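Fimbrin (Schizosaccharomyces pombe, PDB 1RT8) binds actin filaments and cross-links them, serving actin structures that establish and maintain cell polarity, and takes part in cytokinesis, mating and spore formation. Local coordinates at residues 94-97 / 103-106; 90-95 / 121-126; 326-331 / 356-361. All coordinates share one frame; numbering follows the deposited sequence.

Contact 1 of 3, residues 94-97 / 103-106; sequences NSAK and SITN
The backbones of K97 and I104 come closest here, their CA atoms 6.4 Å apart: 94-97 lies near the end of helix 82-99, and the chain returns past it as the irregular 103-106, with five residues in between. No hydrogen bond joins the two segments; the contact is made by side chains, and I104 supplies its centre. Its CG1 branch lies between its own backbone N and carbonyl carbon (chi1 67°) and pushes CD1 in between two helix residues. On one of them, the methyl CB of A96 meets CD1 of I104 at 3.6 Å. On the other, K97 CG lies 3.4 Å from I104 CD1 and equally 3.4 Å from I104 CG1, tighter than ordinary carbon packing, although the exact placing of CD1 is somewhat doubtful. The K97 chain is extended beyond CG and runs obliquely across the isoleucine, so that farther along CE passes 3.6 Å from I104 O. Thus the aliphatic part of the lysine covers the isoleucine. L123 of helix 117-131 touches both A96 and I104 and closes this patch from another side. The loop from helix 82-99 to the short helix 109-113 thereby sends I104 back onto the helix it has just left, within the all-helical first calponin-homology (CH) domain of the actin-binding core.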
# COMPACT_ATOMS: atom_id res chain seq x y z
N ASN A 94 2.42 -10.80 -0.20
CA ASN A 94 1.35 -10.40 -1.09
C ASN A 94 0.38 -9.39 -0.52
O ASN A 94 -0.29 -8.67 -1.28
CB ASN A 94 0.63 -11.65 -1.60
CG ASN A 94 1.55 -12.51 -2.44
OD1 ASN A 94 2.24 -11.99 -3.31
ND2 ASN A 94 1.57 -13.80 -2.18
N SER A 95 0.29 -9.32 0.80
CA SER A 95 -0.58 -8.32 1.42
C SER A 95 0.15 -6.98 1.28
O SER A 95 -0.43 -5.97 0.88
CB SER A 95 -0.80 -8.63 2.91
OG SER A 95 -1.58 -9.80 3.09
N ALA A 96 1.44 -6.99 1.61
CA ALA A 96 2.26 -5.79 1.54
C ALA A 96 2.19 -5.15 0.16
O ALA A 96 2.12 -3.94 0.03
CB ALA A 96 3.72 -6.12 1.89
N LYS A 97 2.20 -5.98 -0.88
CA LYS A 97 2.13 -5.49 -2.25
C LYS A 97 0.84 -4.76 -2.57
O LYS A 97 0.82 -3.92 -3.48
CB LYS A 97 2.27 -6.64 -3.26
CG LYS A 97 3.67 -7.17 -3.43
CD LYS A 97 3.70 -8.20 -4.56
CE LYS A 97 5.13 -8.59 -4.90
NZ LYS A 97 5.19 -9.62 -5.97
N SER A 103 6.83 -0.66 -1.41
CA SER A 103 7.51 -1.25 -2.55
C SER A 103 8.28 -2.48 -2.09
O SER A 103 9.26 -2.37 -1.35
CB SER A 103 8.46 -0.24 -3.19
OG SER A 103 8.94 -0.72 -4.44
N ILE A 104 7.83 -3.66 -2.52
CA ILE A 104 8.49 -4.90 -2.14
C ILE A 104 8.71 -5.83 -3.33
O ILE A 104 7.88 -6.69 -3.64
CB ILE A 104 7.70 -5.66 -1.04
CG1 ILE A 104 6.36 -6.16 -1.58
CG2 ILE A 104 7.46 -4.74 0.14
CD1 ILE A 104 5.82 -7.35 -0.82
N THR A 105 9.85 -5.66 -3.99
CA THR A 105 10.20 -6.47 -5.14
C THR A 105 11.46 -7.25 -4.77
O THR A 105 11.59 -8.44 -5.05
CB THR A 105 10.53 -5.58 -6.37
OG1 THR A 105 9.41 -4.70 -6.64
CG2 THR A 105 10.82 -6.44 -7.58
N ASN A 106 12.37 -6.55 -4.11
CA ASN A 106 13.63 -7.16 -3.69
C ASN A 106 13.45 -8.17 -2.56
O ASN A 106 14.43 -8.79 -2.13
CB ASN A 106 14.60 -6.06 -3.26
CG ASN A 106 16.05 -6.50 -3.35
OD1 ASN A 106 16.96 -5.74 -3.01
ND2 ASN A 106 16.27 -7.73 -3.82

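Contact 2 of 3, residues 90-95 / 121-126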
# COMPACT_ATOMS: atom_id res chain seq x y z
N ASN A 90 4.01 -15.89 2.41
CA ASN A 90 3.32 -15.56 1.17
C ASN A 90 2.23 -14.54 1.50
O ASN A 90 2.00 -13.58 0.75
CB ASN A 90 2.68 -16.80 0.54
CG ASN A 90 3.68 -17.67 -0.18
OD1 ASN A 90 4.80 -17.26 -0.45
ND2 ASN A 90 3.27 -18.89 -0.52
N VAL A 91 1.55 -14.76 2.62
CA VAL A 91 0.48 -13.86 3.07
C VAL A 91 1.06 -12.47 3.37
O VAL A 91 0.46 -11.46 3.01
CB VAL A 91 -0.20 -14.40 4.35
CG1 VAL A 91 -1.18 -13.37 4.88
CG2 VAL A 91 -0.93 -15.70 4.04
N VAL A 92 2.20 -12.44 4.04
CA VAL A 92 2.88 -11.19 4.37
C VAL A 92 3.26 -10.43 3.10
O VAL A 92 2.85 -9.29 2.89
CB VAL A 92 4.18 -11.45 5.19
CG1 VAL A 92 5.08 -10.22 5.19
CG2 VAL A 92 3.81 -11.84 6.62
N ILE A 93 4.04 -11.09 2.24
CA ILE A 93 4.51 -10.49 1.00
C ILE A 93 3.41 -9.97 0.08
O ILE A 93 3.46 -8.83 -0.36
CB ILE A 93 5.36 -11.50 0.18
CG1 ILE A 93 6.69 -11.78 0.90
CG2 ILE A 93 5.60 -10.97 -1.24
CD1 ILE A 93 7.58 -10.59 1.06
N ASN A 94 2.42 -10.80 -0.20
CA ASN A 94 1.35 -10.40 -1.09
C ASN A 94 0.38 -9.39 -0.52
O ASN A 94 -0.29 -8.67 -1.28
CB ASN A 94 0.63 -11.65 -1.60
CG ASN A 94 1.55 -12.51 -2.44
OD1 ASN A 94 2.24 -11.99 -3.31
ND2 ASN A 94 1.57 -13.80 -2.18
N SER A 95 0.29 -9.32 0.80
CA SER A 95 -0.58 -8.32 1.42
C SER A 95 0.15 -6.98 1.28
O SER A 95 -0.43 -5.97 0.88
CB SER A 95 -0.80 -8.63 2.91
OG SER A 95 -1.58 -9.80 3.09
N LEU A 121 14.19 -5.33 7.47
CA LEU A 121 14.08 -4.00 8.07
C LEU A 121 13.52 -3.02 7.03
O LEU A 121 12.80 -2.08 7.37
CB LEU A 121 15.44 -3.52 8.58
CG LEU A 121 15.37 -2.48 9.71
CD1 LEU A 121 14.53 -3.02 10.86
CD2 LEU A 121 16.77 -2.13 10.20
N GLY A 122 13.84 -3.26 5.76
CA GLY A 122 13.34 -2.41 4.70
C GLY A 122 11.82 -2.53 4.63
O GLY A 122 11.11 -1.54 4.51
N LEU A 123 11.34 -3.77 4.71
CA LEU A 123 9.91 -4.05 4.66
C LEU A 123 9.22 -3.55 5.94
O LEU A 123 8.08 -3.07 5.91
CB LEU A 123 9.69 -5.55 4.49
CG LEU A 123 8.26 -6.08 4.53
CD1 LEU A 123 7.39 -5.38 3.50
CD2 LEU A 123 8.30 -7.58 4.27
N VAL A 124 9.92 -3.64 7.06
CA VAL A 124 9.37 -3.18 8.33
C VAL A 124 9.08 -1.68 8.25
O VAL A 124 8.00 -1.22 8.63
CB VAL A 124 10.35 -3.45 9.50
CG1 VAL A 124 10.04 -2.53 10.70
CG2 VAL A 124 10.22 -4.90 9.93
N TRP A 125 10.05 -0.93 7.73
CA TRP A 125 9.88 0.51 7.60
C TRP A 125 8.72 0.85 6.65
O TRP A 125 7.90 1.72 6.96
CB TRP A 125 11.18 1.16 7.11
CG TRP A 125 10.99 2.57 6.63
CD1 TRP A 125 11.26 3.05 5.38
CD2 TRP A 125 10.43 3.67 7.37
NE1 TRP A 125 10.89 4.37 5.29
CE2 TRP A 125 10.37 4.78 6.50
CE3 TRP A 125 9.95 3.81 8.68
CZ2 TRP A 125 9.86 6.02 6.89
CZ3 TRP A 125 9.45 5.05 9.07
CH2 TRP A 125 9.41 6.13 8.18
N GLN A 126 8.63 0.14 5.53
CA GLN A 126 7.54 0.43 4.59
C GLN A 126 6.20 0.21 5.27
O GLN A 126 5.27 1.01 5.09
CB GLN A 126 7.65 -0.44 3.34
CG GLN A 126 8.83 -0.11 2.42
CD GLN A 126 8.80 1.32 1.90
OE1 GLN A 126 7.77 1.82 1.43
NE2 GLN A 126 9.95 2.00 1.96
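L123 reaches from helix 117-131 toward V92 and I93 of helix 82-99, and the contact between the two segments is purely apolar. With CG anti to the backbone N (chi1 175°) and CD2 anti to CA, the leucine is stretched out, its CD2 methyl leading. That methyl meets V92 CG1 at 4.3 Å and I93 CD1 at 4.5 Å, so one branch spans two neighbouring helix residues in a loose fit, the nearest CA atoms, those of I93 and L123, staying 9.2 Å apart. Both helices belong to the first calponin-homology domain, a compact all-helical fold, and further core residues fill in around them: L54 of helix 52-61 touches V92, and I112 of helix 109-113 touches both V92 and I93. No hydrogen bond crosses between the two segments. S95 OG turns back to donate to V91 O at 2.6 Å, at a C=O...O angle of 153° and tilted 25° from the carbonyl plane; S95 N reaches the same oxygen from the opposite face at 3.1 Å. Elsewhere on helix 82-99, the amides of N90 and N94 donate through ND2 to the backbone oxygens of K483 and R482, in the fourth CH domain.

Contact 3 of 3, residues 326-331 / 356-361; sequences NTVNWK and VDLGKN
L358 meets T327 and V328 inside the third calponin-homology domain, where the loop following helix 314-323 lies against helix 345-361; the CA atoms of T327 and L358 are 7.9 Å apart. The contact across the segments is apolar, and the leucine divides it between its two methyls. CD2 touches T327 CG2 at 3.7 Å, the two side chains sliding past each other in opposite directions, and also comes within 3.9 Å of T327 O. CD1 meets V328 CG2 at the same 3.7 Å, with the valine crossing at about a right angle. The threonine can offer a methyl because its chi1 of -71° sets OG1 beside the backbone N and leaves CG2 anti to it, while OG1 takes a hydrogen bond with T324 O. Polar bonds to the rest of the domain fix the loop: the carboxylate of D321 accepts from the backbone N-H groups of T327 and V328 at OD1 and from W330 NE1 at OD2, while N329 N pairs with Y354 OH. Within the loop there is also a CH-pi type of packing. The second methyl of V328, CG1, lies over the indole of W330, 3.6 Å above its plane and over its centre.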
# COMPACT_ATOMS: atom_id res chain seq x y z
N ASN A 326 10.46 -2.84 -25.04
CA ASN A 326 10.68 -2.40 -26.42
C ASN A 326 9.40 -2.23 -27.21
O ASN A 326 9.37 -2.48 -28.42
CB ASN A 326 11.59 -3.38 -27.16
CG ASN A 326 13.01 -3.35 -26.64
OD1 ASN A 326 13.57 -2.29 -26.39
ND2 ASN A 326 13.60 -4.54 -26.50
N THR A 327 8.33 -1.79 -26.55
CA THR A 327 7.07 -1.57 -27.25
C THR A 327 7.01 -0.10 -27.67
O THR A 327 6.56 0.23 -28.76
CB THR A 327 5.85 -1.89 -26.35
OG1 THR A 327 5.77 -3.30 -26.15
CG2 THR A 327 4.57 -1.39 -27.00
N VAL A 328 7.48 0.76 -26.78
CA VAL A 328 7.44 2.20 -27.02
C VAL A 328 8.72 2.83 -27.58
O VAL A 328 9.82 2.60 -27.08
CB VAL A 328 7.07 2.93 -25.71
CG1 VAL A 328 6.96 4.42 -25.96
CG2 VAL A 328 5.77 2.38 -25.16
N ASN A 329 8.56 3.62 -28.63
CA ASN A 329 9.67 4.34 -29.23
C ASN A 329 9.66 5.68 -28.52
O ASN A 329 8.95 6.60 -28.94
CB ASN A 329 9.46 4.55 -30.72
CG ASN A 329 10.58 5.36 -31.36
OD1 ASN A 329 10.60 5.55 -32.58
ND2 ASN A 329 11.51 5.84 -30.55
N TRP A 330 10.43 5.80 -27.46
CA TRP A 330 10.46 7.05 -26.70
C TRP A 330 10.97 8.28 -27.44
O TRP A 330 10.87 9.39 -26.92
CB TRP A 330 11.23 6.84 -25.41
CG TRP A 330 10.52 5.87 -24.51
CD1 TRP A 330 10.70 4.51 -24.46
CD2 TRP A 330 9.47 6.17 -23.59
NE1 TRP A 330 9.83 3.95 -23.56
CE2 TRP A 330 9.05 4.94 -23.02
CE3 TRP A 330 8.83 7.35 -23.20
CZ2 TRP A 330 8.03 4.88 -22.06
CZ3 TRP A 330 7.81 7.28 -22.26
CH2 TRP A 330 7.42 6.05 -21.70
N LYS A 331 11.50 8.10 -28.64
CA LYS A 331 11.98 9.24 -29.41
C LYS A 331 10.78 9.96 -30.00
O LYS A 331 10.88 11.09 -30.48
CB LYS A 331 12.92 8.78 -30.54
CG LYS A 331 14.24 8.19 -30.05
CD LYS A 331 15.13 7.74 -31.21
CE LYS A 331 16.41 7.08 -30.70
NZ LYS A 331 17.30 6.62 -31.80
N VAL A 356 -3.08 4.93 -27.14
CA VAL A 356 -4.29 4.25 -27.62
C VAL A 356 -3.99 3.31 -28.79
O VAL A 356 -4.49 2.19 -28.83
CB VAL A 356 -5.37 5.28 -28.01
CG1 VAL A 356 -6.50 4.62 -28.79
CG2 VAL A 356 -5.93 5.92 -26.73
N ASP A 357 -3.15 3.76 -29.72
CA ASP A 357 -2.79 2.94 -30.87
C ASP A 357 -1.99 1.70 -30.46
O ASP A 357 -2.18 0.61 -31.01
CB ASP A 357 -1.99 3.75 -31.89
CG ASP A 357 -2.87 4.63 -32.75
OD1 ASP A 357 -4.10 4.42 -32.77
OD2 ASP A 357 -2.33 5.53 -33.43
N LEU A 358 -1.09 1.85 -29.49
CA LEU A 358 -0.31 0.71 -29.02
C LEU A 358 -1.26 -0.32 -28.42
O LEU A 358 -0.98 -1.51 -28.41
CB LEU A 358 0.71 1.14 -27.97
CG LEU A 358 1.94 1.85 -28.52
CD1 LEU A 358 2.76 2.40 -27.38
CD2 LEU A 358 2.76 0.87 -29.37
N GLY A 359 -2.39 0.17 -27.90
CA GLY A 359 -3.39 -0.71 -27.32
C GLY A 359 -4.14 -1.42 -28.43
O GLY A 359 -4.40 -2.62 -28.35
N LYS A 360 -4.48 -0.67 -29.48
CA LYS A 360 -5.18 -1.26 -30.60
C LYS A 360 -4.30 -2.32 -31.25
O LYS A 360 -4.77 -3.40 -31.59
CB LYS A 360 -5.58 -0.17 -31.61
CG LYS A 360 -6.64 0.78 -31.06
CD LYS A 360 -7.09 1.80 -32.10
CE LYS A 360 -8.30 2.59 -31.60
NZ LYS A 360 -8.78 3.58 -32.62
N ASN A 361 -3.01 -2.02 -31.40
CA ASN A 361 -2.08 -2.98 -32.00
C ASN A 361 -2.04 -4.27 -31.20
O ASN A 361 -1.92 -5.36 -31.77
CB ASN A 361 -0.66 -2.41 -32.07
CG ASN A 361 -0.53 -1.31 -33.10
OD1 ASN A 361 -1.24 -1.30 -34.10
ND2 ASN A 361 0.40 -0.38 -32.86

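Contacts 1 and 2 form one continuous patch in the first CH domain, their centres 6 Å apart. Both use helix 82-99 and share N94 and S95, and L123 joins them: its CD1 lies 3.4 Å from I104 CG2 and 4.1 Å from A96 CB. Contact 3 is separate, in the third CH domain, with its centre 28 Å from that of contact 1 and 34 Å from that of contact 2; the nearest atoms are about 18 and 24 Å away. The first pair thus belongs to actin-binding region 1 and the last to region 2, and the helix 82-99 of contacts 1 and 2 also faces the fourth CH domain.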